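PDB 3U24: putative Lipoprotein from Shewanella oneidensis, which is of unknown function but carries zinc and calcium, and belongs to the DUF885 family, whose peptidase clan hints at a hydrolytic ancestry. Local coordinates for residues A[54-59]-A[153-158]; A[122-127]-A[179-184]; A[253-258]-A[563-568]; A[262-267]-A[475-480]. One frame throughout, in Å; residues are numbered along the deposited sequence.

Interaction 1. Residues A[54-59]-A[153-158]. With EDO (1,2-ethanediol), chain Y.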
loop_
_atom_site.group_PDB
_atom_site.type_symbol
_atom_site.label_atom_id
_atom_site.label_comp_id
_atom_site.label_asym_id
_atom_site.label_seq_id
_atom_site.Cartn_x
_atom_site.Cartn_y
_atom_site.Cartn_z
ATOM N N GLY A 54 -6.639 -8.601 -24.977
ATOM C CA GLY A 54 -7.948 -8.904 -25.504
ATOM C C GLY A 54 -8.736 -10.001 -24.806
ATOM O O GLY A 54 -9.877 -10.274 -25.183
ATOM N N TYR A 55 -8.134 -10.628 -23.805
ATOM C CA TYR A 55 -8.713 -11.786 -23.142
ATOM C C TYR A 55 -9.191 -11.388 -21.771
ATOM O O TYR A 55 -8.400 -11.013 -20.926
ATOM C CB TYR A 55 -7.654 -12.869 -22.985
ATOM C CG TYR A 55 -8.215 -14.135 -22.403
ATOM C CD1 TYR A 55 -8.929 -15.009 -23.203
ATOM C CD2 TYR A 55 -8.082 -14.437 -21.049
ATOM C CE1 TYR A 55 -9.481 -16.170 -22.687
ATOM C CE2 TYR A 55 -8.629 -15.602 -20.515
ATOM C CZ TYR A 55 -9.325 -16.457 -21.351
ATOM O OH TYR A 55 -9.885 -17.602 -20.886
ATOM N N LEU A 56 -10.493 -11.453 -21.544
ATOM C CA LEU A 56 -11.065 -11.169 -20.235
ATOM C C LEU A 56 -11.310 -12.490 -19.549
ATOM O O LEU A 56 -12.110 -13.274 -20.022
ATOM C CB LEU A 56 -12.388 -10.429 -20.382
ATOM C CG LEU A 56 -13.164 -10.063 -19.124
ATOM C CD1 LEU A 56 -12.382 -9.107 -18.246
ATOM C CD2 LEU A 56 -14.525 -9.493 -19.514
ATOM N N GLU A 57 -10.627 -12.730 -18.434
ATOM C CA GLU A 57 -10.837 -13.969 -17.670
ATOM C C GLU A 57 -12.223 -13.942 -17.058
ATOM O O GLU A 57 -12.646 -12.920 -16.549
ATOM C CB GLU A 57 -9.798 -14.137 -16.554
ATOM C CG GLU A 57 -8.350 -14.050 -17.044
ATOM C CD GLU A 57 -7.697 -12.671 -16.797
ATOM O OE1 GLU A 57 -8.358 -11.623 -17.030
ATOM O OE2 GLU A 57 -6.519 -12.633 -16.375
ATOM N N ILE A 58 -12.951 -15.040 -17.172
ATOM C CA ILE A 58 -14.271 -15.156 -16.574
ATOM C C ILE A 58 -14.037 -15.779 -15.204
ATOM O O ILE A 58 -13.446 -16.866 -15.089
ATOM C CB ILE A 58 -15.215 -16.003 -17.433
ATOM C CG1 ILE A 58 -15.452 -15.312 -18.785
ATOM C CG2 ILE A 58 -16.574 -16.195 -16.733
ATOM C CD1 ILE A 58 -15.743 -16.261 -19.932
ATOM N N PRO A 59 -14.441 -15.084 -14.145
ATOM C CA PRO A 59 -14.096 -15.576 -12.802
ATOM C C PRO A 59 -15.135 -16.578 -12.327
ATOM O O PRO A 59 -15.900 -16.298 -11.447
ATOM C CB PRO A 59 -14.106 -14.297 -11.972
ATOM C CG PRO A 59 -15.160 -13.453 -12.638
ATOM C CD PRO A 59 -15.234 -13.848 -14.092
ATOM N N PRO A 153 -20.780 -9.834 -20.636
ATOM C CA PRO A 153 -22.010 -10.428 -20.022
ATOM C C PRO A 153 -21.673 -11.658 -19.214
ATOM O O PRO A 153 -22.181 -11.861 -18.103
ATOM C CB PRO A 153 -22.857 -10.795 -21.235
ATOM C CG PRO A 153 -22.528 -9.687 -22.204
ATOM C CD PRO A 153 -21.027 -9.461 -22.037
ATOM N N ALA A 154 -20.784 -12.468 -19.765
ATOM C CA ALA A 154 -20.387 -13.726 -19.076
ATOM C C ALA A 154 -19.686 -13.465 -17.752
ATOM O O ALA A 154 -19.853 -14.185 -16.803
ATOM C CB ALA A 154 -19.490 -14.566 -19.959
ATOM N N TYR A 155 -18.850 -12.437 -17.742
ATOM C CA TYR A 155 -18.110 -12.040 -16.558
ATOM C C TYR A 155 -19.089 -11.739 -15.437
ATOM O O TYR A 155 -18.911 -12.220 -14.373
ATOM C CB TYR A 155 -17.263 -10.800 -16.874
ATOM C CG TYR A 155 -16.466 -10.271 -15.726
ATOM C CD1 TYR A 155 -17.041 -9.421 -14.795
ATOM C CD2 TYR A 155 -15.148 -10.632 -15.553
ATOM C CE1 TYR A 155 -16.298 -8.925 -13.713
ATOM C CE2 TYR A 155 -14.375 -10.152 -14.464
ATOM C CZ TYR A 155 -14.959 -9.298 -13.553
ATOM O OH TYR A 155 -14.223 -8.804 -12.486
ATOM N N TYR A 156 -20.114 -10.925 -15.688
ATOM C CA TYR A 156 -21.039 -10.572 -14.631
ATOM C C TYR A 156 -22.058 -11.701 -14.290
ATOM O O TYR A 156 -22.467 -11.806 -13.128
ATOM C CB TYR A 156 -21.727 -9.226 -14.924
ATOM C CG TYR A 156 -20.799 -8.007 -14.799
ATOM C CD1 TYR A 156 -20.383 -7.569 -13.566
ATOM C CD2 TYR A 156 -20.361 -7.307 -15.919
ATOM C CE1 TYR A 156 -19.528 -6.488 -13.433
ATOM C CE2 TYR A 156 -19.511 -6.205 -15.805
ATOM C CZ TYR A 156 -19.089 -5.821 -14.543
ATOM O OH TYR A 156 -18.287 -4.721 -14.371
ATOM N N ALA A 157 -22.461 -12.506 -15.279
ATOM C CA ALA A 157 -23.193 -13.769 -14.981
ATOM C C ALA A 157 -22.398 -14.661 -14.010
ATOM O O ALA A 157 -22.981 -15.205 -13.072
ATOM C CB ALA A 157 -23.566 -14.572 -16.258
ATOM N N ALA A 158 -21.089 -14.810 -14.250
ATOM C CA ALA A 158 -20.210 -15.564 -13.349
ATOM C C ALA A 158 -20.191 -14.941 -11.928
ATOM O O ALA A 158 -20.224 -15.641 -10.894
ATOM C CB ALA A 158 -18.771 -15.647 -13.918
HETATM C C1 EDO Y . -19.991 -14.076 -25.167
HETATM O O1 EDO Y . -19.980 -12.713 -25.639
HETATM C C2 EDO Y . -20.396 -14.279 -23.690
HETATM O O2 EDO Y . -20.573 -13.063 -22.922
#
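The carbonyl oxygen of A154 takes a helical bond from the amide of A158 (N to O 2.9 Å), and it is beside this oxygen that I58, from the loop 54-59, sets its methyl CG2, 3.8 Å from A154 O. The same methyl rests on A158 CB at 3.6 Å, while the longer arm of I58 reaches back so that CD1 meets A154 CB. One branched side chain thus spans two alanines a single turn apart on helix 152-162.

Y155 carries the other half of the contact. With CG anti to the backbone N (chi1 179°), its ring crosses the loop, and P59 lies over one face: CG sits 4.2 Å from the centroid of the Y155 ring, 25° off the normal and displaced toward the rim, a CH-pi contact. P59 CD comes closer still to the ring atom Y155 CD2 (3.5 Å). The carbonyl oxygen of E57 meets the same CD2 in the ring plane, at the edge, and L56 places CD2 near Y155 CB, the two side chains crossing at about a right angle. Beyond the contact, Y155 OH is hydrogen-bonded to N122 N.

A 1,2-ethanediol molecule, probably from the crystallisation liquor, accepts a bent bond from A154 N (136°) and also bonds E150 O.

No hydrogen bond joins the two segments; further along helix 152-162, N162 ND2 gives P59 O a weak one. Between the segments the hold is apolar packing and a CH-pi contact, the weakly positive C-H edge of the tyrosine probably making a tolerable neighbour for the E57 carbonyl.

Interaction 2. Residues A[122-127]-A[179-184]. With EDO (1,2-ethanediol), chain P; EDO (1,2-ethanediol), chain S.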
loop_
_atom_site.group_PDB
_atom_site.type_symbol
_atom_site.label_atom_id
_atom_site.label_comp_id
_atom_site.label_asym_id
_atom_site.label_seq_id
_atom_site.Cartn_x
_atom_site.Cartn_y
_atom_site.Cartn_z
ATOM N N ASN A 122 -15.554 -6.433 -11.287
ATOM C CA ASN A 122 -15.654 -5.128 -11.975
ATOM C C ASN A 122 -14.690 -5.121 -13.161
ATOM O O ASN A 122 -13.484 -5.292 -12.983
ATOM C CB ASN A 122 -15.303 -3.983 -11.002
ATOM C CG ASN A 122 -15.592 -2.581 -11.576
ATOM O OD1 ASN A 122 -15.737 -2.376 -12.807
ATOM N ND2 ASN A 122 -15.677 -1.591 -10.663
ATOM N N VAL A 123 -15.213 -4.954 -14.365
ATOM C CA VAL A 123 -14.312 -4.978 -15.556
ATOM C C VAL A 123 -13.563 -3.646 -15.805
ATOM O O VAL A 123 -12.628 -3.599 -16.602
ATOM C CB VAL A 123 -15.082 -5.414 -16.825
ATOM C CG1 VAL A 123 -15.759 -6.756 -16.575
ATOM C CG2 VAL A 123 -16.111 -4.349 -17.222
ATOM N N ALA A 124 -13.943 -2.589 -15.108
ATOM C CA ALA A 124 -13.521 -1.224 -15.478
ATOM C C ALA A 124 -11.993 -1.080 -15.454
ATOM O O ALA A 124 -11.385 -0.555 -16.417
ATOM C CB ALA A 124 -14.197 -0.178 -14.561
ATOM N N GLY A 125 -11.390 -1.602 -14.383
ATOM C CA GLY A 125 -9.964 -1.540 -14.126
ATOM C C GLY A 125 -9.084 -2.020 -15.277
ATOM O O GLY A 125 -8.142 -1.335 -15.697
ATOM N N GLY A 126 -9.383 -3.188 -15.794
ATOM C CA GLY A 126 -8.590 -3.739 -16.893
ATOM C C GLY A 126 -8.709 -2.895 -18.168
ATOM O O GLY A 126 -7.723 -2.670 -18.891
ATOM N N PHE A 127 -9.924 -2.408 -18.419
ATOM C CA PHE A 127 -10.165 -1.565 -19.569
ATOM C C PHE A 127 -9.448 -0.234 -19.425
ATOM O O PHE A 127 -8.854 0.219 -20.383
ATOM C CB PHE A 127 -11.668 -1.379 -19.827
ATOM C CG PHE A 127 -12.297 -2.556 -20.526
ATOM C CD1 PHE A 127 -12.287 -2.632 -21.902
ATOM C CD2 PHE A 127 -12.885 -3.581 -19.808
ATOM C CE1 PHE A 127 -12.864 -3.703 -22.554
ATOM C CE2 PHE A 127 -13.478 -4.653 -20.453
ATOM C CZ PHE A 127 -13.460 -4.722 -21.823
ATOM N N GLN A 179 -20.659 1.547 -11.076
ATOM C CA GLN A 179 -21.208 2.805 -11.661
ATOM C C GLN A 179 -20.097 3.604 -12.313
ATOM O O GLN A 179 -20.307 4.204 -13.326
ATOM C CB GLN A 179 -21.920 3.683 -10.625
ATOM C CG GLN A 179 -23.315 3.189 -10.317
ATOM C CD GLN A 179 -24.001 3.870 -9.104
ATOM O OE1 GLN A 179 -23.341 4.480 -8.212
ATOM N NE2 GLN A 179 -25.344 3.751 -9.064
ATOM N N GLY A 180 -18.914 3.592 -11.719
ATOM C CA GLY A 180 -17.744 4.260 -12.288
ATOM C C GLY A 180 -17.273 3.625 -13.581
ATOM O O GLY A 180 -16.517 4.242 -14.328
ATOM N N ALA A 181 -17.725 2.405 -13.890
ATOM C CA ALA A 181 -17.359 1.793 -15.179
ATOM C C ALA A 181 -17.723 2.717 -16.369
ATOM O O ALA A 181 -17.021 2.701 -17.386
ATOM C CB ALA A 181 -17.971 0.411 -15.359
ATOM N N PHE A 182 -18.772 3.536 -16.226
ATOM C CA PHE A 182 -19.179 4.440 -17.296
ATOM C C PHE A 182 -18.290 5.640 -17.528
ATOM O O PHE A 182 -18.443 6.311 -18.522
ATOM C CB PHE A 182 -20.642 4.843 -17.156
ATOM C CG PHE A 182 -21.563 3.697 -17.414
ATOM C CD1 PHE A 182 -21.668 3.168 -18.691
ATOM C CD2 PHE A 182 -22.216 3.061 -16.367
ATOM C CE1 PHE A 182 -22.484 2.065 -18.937
ATOM C CE2 PHE A 182 -23.038 1.985 -16.602
ATOM C CZ PHE A 182 -23.162 1.462 -17.883
ATOM N N SER A 183 -17.329 5.895 -16.660
ATOM C CA SER A 183 -16.334 6.890 -17.001
ATOM C C SER A 183 -15.252 6.279 -17.951
ATOM O O SER A 183 -14.425 6.992 -18.489
ATOM C CB SER A 183 -15.732 7.459 -15.740
ATOM O OG SER A 183 -14.883 6.498 -15.206
ATOM N N VAL A 184 -15.286 4.961 -18.139
ATOM C CA VAL A 184 -14.427 4.258 -19.086
ATOM C C VAL A 184 -15.268 3.930 -20.322
ATOM O O VAL A 184 -14.884 4.266 -21.445
ATOM C CB VAL A 184 -13.858 2.966 -18.443
ATOM C CG1 VAL A 184 -13.051 2.146 -19.449
ATOM C CG2 VAL A 184 -13.021 3.300 -17.199
HETATM C C1 EDO P . -10.008 -6.335 -13.998
HETATM O O1 EDO P . -10.884 -5.207 -14.174
HETATM C C2 EDO P . -10.654 -7.673 -14.412
HETATM O O2 EDO P . -10.721 -7.731 -15.837
HETATM C C1 EDO S . -10.589 -6.296 -9.550
HETATM O O1 EDO S . -11.357 -6.513 -10.751
HETATM C C2 EDO S . -11.427 -5.600 -8.463
HETATM O O2 EDO S . -11.815 -4.260 -8.807
#
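A124 and A181 make the central apolar contact, CB to CB at 3.9 Å, and their small size lets the backbones come within 4.9 Å of each other, CA to CA. One turn on, F127 adds its CB to V184 CG1 at 3.8 Å. V184 has CG1 anti to the backbone N (chi1 175°), which brings that methyl against F127; its other methyl, CG2, lies near A124 O. The F127 ring itself leads away from 179-184.

No polar bond crosses between the segments. N122 precedes the turn into helix 124-131, and its OD1 accepts from A124 N, a capping bond of 2.9 Å that is fairly straight (162°) although the donor stands 41° out of the amide carbonyl plane. In the partner segment G180 O is gripped twice, by S183 N and by S183 OG, the hydroxyl lying in the carbonyl plane. One 1,2-ethanediol, probably from the crystallisation liquor, uses O1 to link the turn, donating to N122 O (2.9 Å) and accepting from G126 N (3.0 Å); a second binds N122 O weakly.

Apolar contacts alone therefore join the two segments. Around them, the F127 ring packs edge-to-face with F185 and against helices 138-148 and 152-162, F182 lies on helix 200-234, and V184 continues onto A128 and I131, so the start of helix 124-131 is wedged among its helical neighbours.

Interaction 3. Residues A[253-258]-A[563-568]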
loop_
_atom_site.group_PDB
_atom_site.type_symbol
_atom_site.label_atom_id
_atom_site.label_comp_id
_atom_site.label_asym_id
_atom_site.label_seq_id
_atom_site.Cartn_x
_atom_site.Cartn_y
_atom_site.Cartn_z
ATOM N N ASP A 253 0.291 -11.942 3.963
ATOM C CA ASP A 253 0.496 -10.591 3.452
ATOM C C ASP A 253 1.753 -9.946 4.037
ATOM O O ASP A 253 2.516 -9.316 3.306
ATOM C CB ASP A 253 -0.701 -9.681 3.805
ATOM C CG ASP A 253 -1.977 -10.025 3.040
ATOM O OD1 ASP A 253 -1.934 -10.911 2.152
ATOM O OD2 ASP A 253 -3.035 -9.370 3.308
ATOM N N ILE A 254 1.951 -10.049 5.360
ATOM C CA ILE A 254 3.021 -9.306 6.047
ATOM C C ILE A 254 4.298 -10.145 6.172
ATOM O O ILE A 254 5.398 -9.652 6.026
ATOM C CB ILE A 254 2.533 -8.919 7.438
ATOM C CG1 ILE A 254 1.239 -8.084 7.345
ATOM C CG2 ILE A 254 3.582 -8.152 8.226
ATOM C CD1 ILE A 254 1.332 -6.758 6.593
ATOM N N GLN A 255 4.130 -11.436 6.404
ATOM C CA GLN A 255 5.227 -12.354 6.570
ATOM C C GLN A 255 6.129 -11.917 7.694
ATOM O O GLN A 255 7.343 -12.017 7.614
ATOM C CB GLN A 255 6.001 -12.563 5.256
ATOM C CG GLN A 255 5.199 -13.186 4.140
ATOM C CD GLN A 255 6.046 -13.522 2.926
ATOM O OE1 GLN A 255 6.032 -12.782 1.917
ATOM N NE2 GLN A 255 6.754 -14.620 2.992
ATOM N N ALA A 256 5.512 -11.456 8.755
ATOM C CA ALA A 256 6.209 -11.061 9.972
ATOM C C ALA A 256 6.716 -12.303 10.685
ATOM O O ALA A 256 6.224 -13.444 10.490
ATOM C CB ALA A 256 5.259 -10.323 10.909
ATOM N N GLY A 257 7.677 -12.032 11.547
ATOM C CA GLY A 257 8.252 -12.996 12.444
ATOM C C GLY A 257 7.527 -13.053 13.767
ATOM O O GLY A 257 8.119 -13.433 14.757
HETATM N N MSE A 258 6.261 -12.668 13.788
HETATM C CA MSE A 258 5.409 -12.821 14.979
HETATM C C MSE A 258 3.945 -12.944 14.519
HETATM O O MSE A 258 3.648 -12.744 13.317
HETATM C CB MSE A 258 5.601 -11.628 15.905
HETATM C CG MSE A 258 5.065 -10.327 15.345
HETATM SE SE MSE A 258 5.459 -8.707 16.432
HETATM C CE MSE A 258 7.052 -7.952 15.542
ATOM N N VAL A 563 11.180 -8.521 6.213
ATOM C CA VAL A 563 12.191 -8.280 7.210
ATOM C C VAL A 563 12.740 -9.573 7.879
ATOM O O VAL A 563 13.954 -9.687 8.116
ATOM C CB VAL A 563 11.673 -7.316 8.281
ATOM C CG1 VAL A 563 12.738 -7.081 9.357
ATOM C CG2 VAL A 563 11.196 -6.004 7.628
ATOM N N LYS A 564 11.899 -10.564 8.136
ATOM C CA LYS A 564 12.410 -11.746 8.791
ATOM C C LYS A 564 13.415 -12.520 7.948
ATOM O O LYS A 564 14.289 -13.192 8.493
ATOM C CB LYS A 564 11.317 -12.689 9.266
ATOM C CG LYS A 564 10.458 -13.329 8.194
ATOM C CD LYS A 564 9.731 -14.521 8.818
ATOM C CE LYS A 564 8.505 -14.977 8.049
ATOM N NZ LYS A 564 8.245 -16.439 8.308
ATOM N N TYR A 565 13.286 -12.446 6.632
ATOM C CA TYR A 565 14.224 -13.137 5.772
ATOM C C TYR A 565 15.557 -12.379 5.723
ATOM O O TYR A 565 16.628 -12.993 5.738
ATOM C CB TYR A 565 13.583 -13.404 4.386
ATOM C CG TYR A 565 12.480 -14.488 4.453
ATOM C CD1 TYR A 565 12.741 -15.772 5.080
ATOM C CD2 TYR A 565 11.200 -14.259 3.923
ATOM C CE1 TYR A 565 11.750 -16.766 5.170
ATOM C CE2 TYR A 565 10.204 -15.249 3.995
ATOM C CZ TYR A 565 10.474 -16.509 4.619
ATOM O OH TYR A 565 9.486 -17.517 4.691
ATOM N N ILE A 566 15.487 -11.057 5.693
ATOM C CA ILE A 566 16.688 -10.251 5.767
ATOM C C ILE A 566 17.443 -10.511 7.074
ATOM O O ILE A 566 18.661 -10.722 7.052
ATOM C CB ILE A 566 16.426 -8.757 5.626
ATOM C CG1 ILE A 566 15.865 -8.443 4.228
ATOM C CG2 ILE A 566 17.712 -7.970 5.881
ATOM C CD1 ILE A 566 15.255 -7.046 4.141
ATOM N N ARG A 567 16.712 -10.568 8.176
ATOM C CA ARG A 567 17.291 -10.912 9.464
ATOM C C ARG A 567 17.975 -12.269 9.409
ATOM O O ARG A 567 19.104 -12.419 9.853
ATOM C CB ARG A 567 16.217 -10.963 10.529
ATOM C CG ARG A 567 16.697 -11.455 11.883
ATOM C CD ARG A 567 15.613 -11.306 12.979
ATOM N NE ARG A 567 16.126 -11.942 14.201
ATOM C CZ ARG A 567 16.099 -13.254 14.444
ATOM N NH1 ARG A 567 15.542 -14.105 13.590
ATOM N NH2 ARG A 567 16.606 -13.715 15.554
ATOM N N GLN A 568 17.264 -13.267 8.901
ATOM C CA GLN A 568 17.794 -14.644 8.857
ATOM C C GLN A 568 19.088 -14.675 8.010
ATOM O O GLN A 568 20.069 -15.293 8.411
ATOM C CB GLN A 568 16.723 -15.612 8.309
ATOM C CG GLN A 568 16.928 -17.099 8.591
ATOM C CD GLN A 568 15.637 -17.968 8.433
ATOM O OE1 GLN A 568 14.478 -17.491 8.574
ATOM N NE2 GLN A 568 15.846 -19.270 8.160
HETATM O O HOH W 1 9.027 -9.940 8.210
#
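Q255 turns the chain out of helix 243-254 with a positive phi (57°), and its carbonyl oxygen comes to face the first turn of helix 563-571; the backbones are nearest at G257 and K564, 5.7 Å CA to CA. A water bridges the backbones, donating to Q255 O (2.7 Å) and accepting from K564 N (2.9 Å), an amide too early in its helix to have a partner one turn back.

The side chain of K564 runs over the same carbonyl. Its CG lies between the backbone N and the carbonyl carbon (chi1 65°), and the extended chain beyond brings CE to 3.2 Å from Q255 O and 3.7 Å from A256 O. Separately, Q255 NE2 approaches Y565 CE2 at 3.6 Å, at the ring edge, with amide and ring planes 73° apart. The Y565 ring also meets that of H95, a zinc ligand in a structure of this protein.

An alanine at K564 lacks the methylenes over Q255 O and A256 O, which would probably open a gap between turn and helix and leave these carbonyls more accessible to water. The water supplies the hydrogen bond to Q255 O, while the lysine methylenes only pack against it; the segments have no direct hydrogen bond.

Interaction 4. Residues A[262-267]-A[475-480]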
loop_
_atom_site.group_PDB
_atom_site.type_symbol
_atom_site.label_atom_id
_atom_site.label_comp_id
_atom_site.label_asym_id
_atom_site.label_seq_id
_atom_site.Cartn_x
_atom_site.Cartn_y
_atom_site.Cartn_z
ATOM N N GLN A 262 0.584 -10.957 18.737
ATOM C CA GLN A 262 1.814 -10.427 19.306
ATOM C C GLN A 262 2.060 -8.975 18.915
ATOM O O GLN A 262 2.474 -8.155 19.745
ATOM C CB GLN A 262 3.017 -11.287 18.899
ATOM C CG GLN A 262 3.197 -12.553 19.697
ATOM C CD GLN A 262 4.332 -13.357 19.091
ATOM O OE1 GLN A 262 4.235 -13.839 17.957
ATOM N NE2 GLN A 262 5.436 -13.467 19.823
ATOM N N LEU A 263 1.830 -8.642 17.658
ATOM C CA LEU A 263 2.046 -7.248 17.227
ATOM C C LEU A 263 1.080 -6.277 17.965
ATOM O O LEU A 263 1.455 -5.171 18.348
ATOM C CB LEU A 263 1.823 -7.108 15.736
ATOM C CG LEU A 263 2.187 -5.731 15.135
ATOM C CD1 LEU A 263 3.702 -5.514 15.096
ATOM C CD2 LEU A 263 1.571 -5.589 13.777
ATOM N N TYR A 264 -0.170 -6.695 18.091
ATOM C CA TYR A 264 -1.188 -5.912 18.805
ATOM C C TYR A 264 -0.730 -5.641 20.236
ATOM O O TYR A 264 -0.798 -4.525 20.695
ATOM C CB TYR A 264 -2.511 -6.662 18.847
ATOM C CG TYR A 264 -3.538 -6.092 19.812
ATOM C CD1 TYR A 264 -4.310 -5.005 19.460
ATOM C CD2 TYR A 264 -3.764 -6.685 21.061
ATOM C CE1 TYR A 264 -5.251 -4.502 20.330
ATOM C CE2 TYR A 264 -4.697 -6.200 21.931
ATOM C CZ TYR A 264 -5.444 -5.094 21.554
ATOM O OH TYR A 264 -6.387 -4.588 22.401
ATOM N N GLN A 265 -0.264 -6.667 20.925
ATOM C CA GLN A 265 0.195 -6.492 22.301
ATOM C C GLN A 265 1.369 -5.508 22.370
ATOM O O GLN A 265 1.388 -4.629 23.230
ATOM C CB GLN A 265 0.532 -7.842 22.964
ATOM C CG GLN A 265 -0.716 -8.751 23.069
ATOM C CD GLN A 265 -0.413 -10.181 23.560
ATOM O OE1 GLN A 265 0.675 -10.749 23.308
ATOM N NE2 GLN A 265 -1.370 -10.757 24.278
ATOM N N LYS A 266 2.307 -5.604 21.432
ATOM C CA LYS A 266 3.368 -4.619 21.348
ATOM C C LYS A 266 2.817 -3.205 21.053
ATOM O O LYS A 266 3.344 -2.205 21.571
ATOM C CB LYS A 266 4.407 -4.994 20.293
ATOM C CG LYS A 266 5.382 -6.120 20.671
ATOM C CD LYS A 266 6.211 -6.500 19.423
ATOM C CE LYS A 266 6.919 -7.843 19.553
ATOM N NZ LYS A 266 8.101 -7.642 20.430
ATOM N N ALA A 267 1.805 -3.120 20.201
ATOM C CA ALA A 267 1.245 -1.805 19.806
ATOM C C ALA A 267 0.588 -1.124 21.023
ATOM O O ALA A 267 0.759 0.077 21.251
ATOM C CB ALA A 267 0.262 -1.941 18.633
ATOM N N ASN A 475 -3.081 2.529 13.918
ATOM C CA ASN A 475 -3.560 1.794 12.727
ATOM C C ASN A 475 -3.641 0.287 13.003
ATOM O O ASN A 475 -4.578 -0.368 12.534
ATOM C CB ASN A 475 -2.646 1.986 11.508
ATOM C CG ASN A 475 -2.912 3.282 10.743
ATOM O OD1 ASN A 475 -3.905 3.988 10.946
ATOM N ND2 ASN A 475 -2.022 3.566 9.801
ATOM N N THR A 476 -2.645 -0.244 13.740
ATOM C CA THR A 476 -2.557 -1.646 14.095
ATOM C C THR A 476 -3.614 -2.013 15.119
ATOM O O THR A 476 -4.321 -3.001 14.956
ATOM C CB THR A 476 -1.134 -2.013 14.615
ATOM O OG1 THR A 476 -0.247 -1.955 13.516
ATOM C CG2 THR A 476 -1.042 -3.411 15.220
ATOM N N ILE A 477 -3.728 -1.219 16.164
ATOM C CA ILE A 477 -4.783 -1.420 17.173
ATOM C C ILE A 477 -6.181 -1.470 16.526
ATOM O O ILE A 477 -7.002 -2.361 16.806
ATOM C CB ILE A 477 -4.697 -0.340 18.258
ATOM C CG1 ILE A 477 -3.355 -0.464 18.961
ATOM C CG2 ILE A 477 -5.819 -0.453 19.294
ATOM C CD1 ILE A 477 -3.113 0.584 20.010
ATOM N N LEU A 478 -6.430 -0.532 15.645
ATOM C CA LEU A 478 -7.713 -0.387 15.007
ATOM C C LEU A 478 -8.014 -1.585 14.122
ATOM O O LEU A 478 -9.093 -2.218 14.224
ATOM C CB LEU A 478 -7.718 0.890 14.167
ATOM C CG LEU A 478 -8.938 1.135 13.265
ATOM C CD1 LEU A 478 -9.991 1.854 14.061
ATOM C CD2 LEU A 478 -8.630 1.998 12.044
ATOM N N ASP A 479 -7.060 -1.922 13.255
ATOM C CA ASP A 479 -7.332 -2.976 12.277
ATOM C C ASP A 479 -7.602 -4.311 12.981
ATOM O O ASP A 479 -8.571 -5.016 12.667
ATOM C CB ASP A 479 -6.223 -3.113 11.248
ATOM C CG ASP A 479 -6.636 -3.993 10.063
ATOM O OD1 ASP A 479 -7.437 -3.521 9.201
ATOM O OD2 ASP A 479 -6.126 -5.144 9.976
ATOM N N TYR A 480 -6.771 -4.606 13.972
ATOM C CA TYR A 480 -6.861 -5.829 14.738
ATOM C C TYR A 480 -8.125 -5.855 15.567
ATOM O O TYR A 480 -8.863 -6.840 15.546
ATOM C CB TYR A 480 -5.615 -5.982 15.636
ATOM C CG TYR A 480 -5.547 -7.288 16.400
ATOM C CD1 TYR A 480 -5.034 -8.439 15.811
ATOM C CD2 TYR A 480 -6.030 -7.385 17.693
ATOM C CE1 TYR A 480 -4.992 -9.663 16.515
ATOM C CE2 TYR A 480 -5.999 -8.590 18.397
ATOM C CZ TYR A 480 -5.460 -9.726 17.818
ATOM O OH TYR A 480 -5.422 -10.932 18.533
#
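Y264 lays its ring over that of Y480 in an offset stack, the centroids 4.7 Å apart and the planes inclined by 25°. The rings overlap face to face but displaced, each meeting the other's face toward its rim, with Y264 CD1 only 3.4 Å from Y480 CD2, and the overlap extends to the base of the side chain: Y264 CB stands over the Y480 face, 3.9 Å from the centroid, as a CH-pi donor. Y480 points its CG anti to the backbone N (chi1 -175°), which carries its ring across to helix 260-289. I477 CG2 reaches Y264 CE1 obliquely at 4.2 Å.

Further along, T476 CG2 is shared by L263 CD2 (3.7 Å) and A267 CB (3.9 Å), while A267 CB also touches I477 CG1. A serine in place of Y264 has no ring to stack, and the Y480 ring would probably be freer to turn, with a gap opened beside I477.

The axes of the two short helical segments approach to 9.1 Å and cross at -133°, in broadly opposite directions but well inclined. Y525 of helix 523-542 closes over L263, A267 and T476, and the side chain of I477 comes within about 8 Å of a bound zinc ion. Such a buried, hydrogen-bond-free seam is ordinary helix-to-helix packing of a largely helical fold.

In the fold
From the N terminus, interaction 1 closes the first long loop, bringing the segment before helix 61-79 onto helix 152-162. Interaction 2 opens inside that loop and closes beyond it, so the two cross, and they touch directly through the tyrosines of helix 152-162. Both are complete before interaction 3 begins. That contact spans some 300 residues, tying the end of helix 243-254 to the C-terminal helix 563-571, and within its span interaction 4 joins helices 260-289 and 459-485. M258 packs on L263 and K266, linking these last two. Interactions 2 and 4 lie on opposite sides of the chain's centre, with their centres about 35 Å apart.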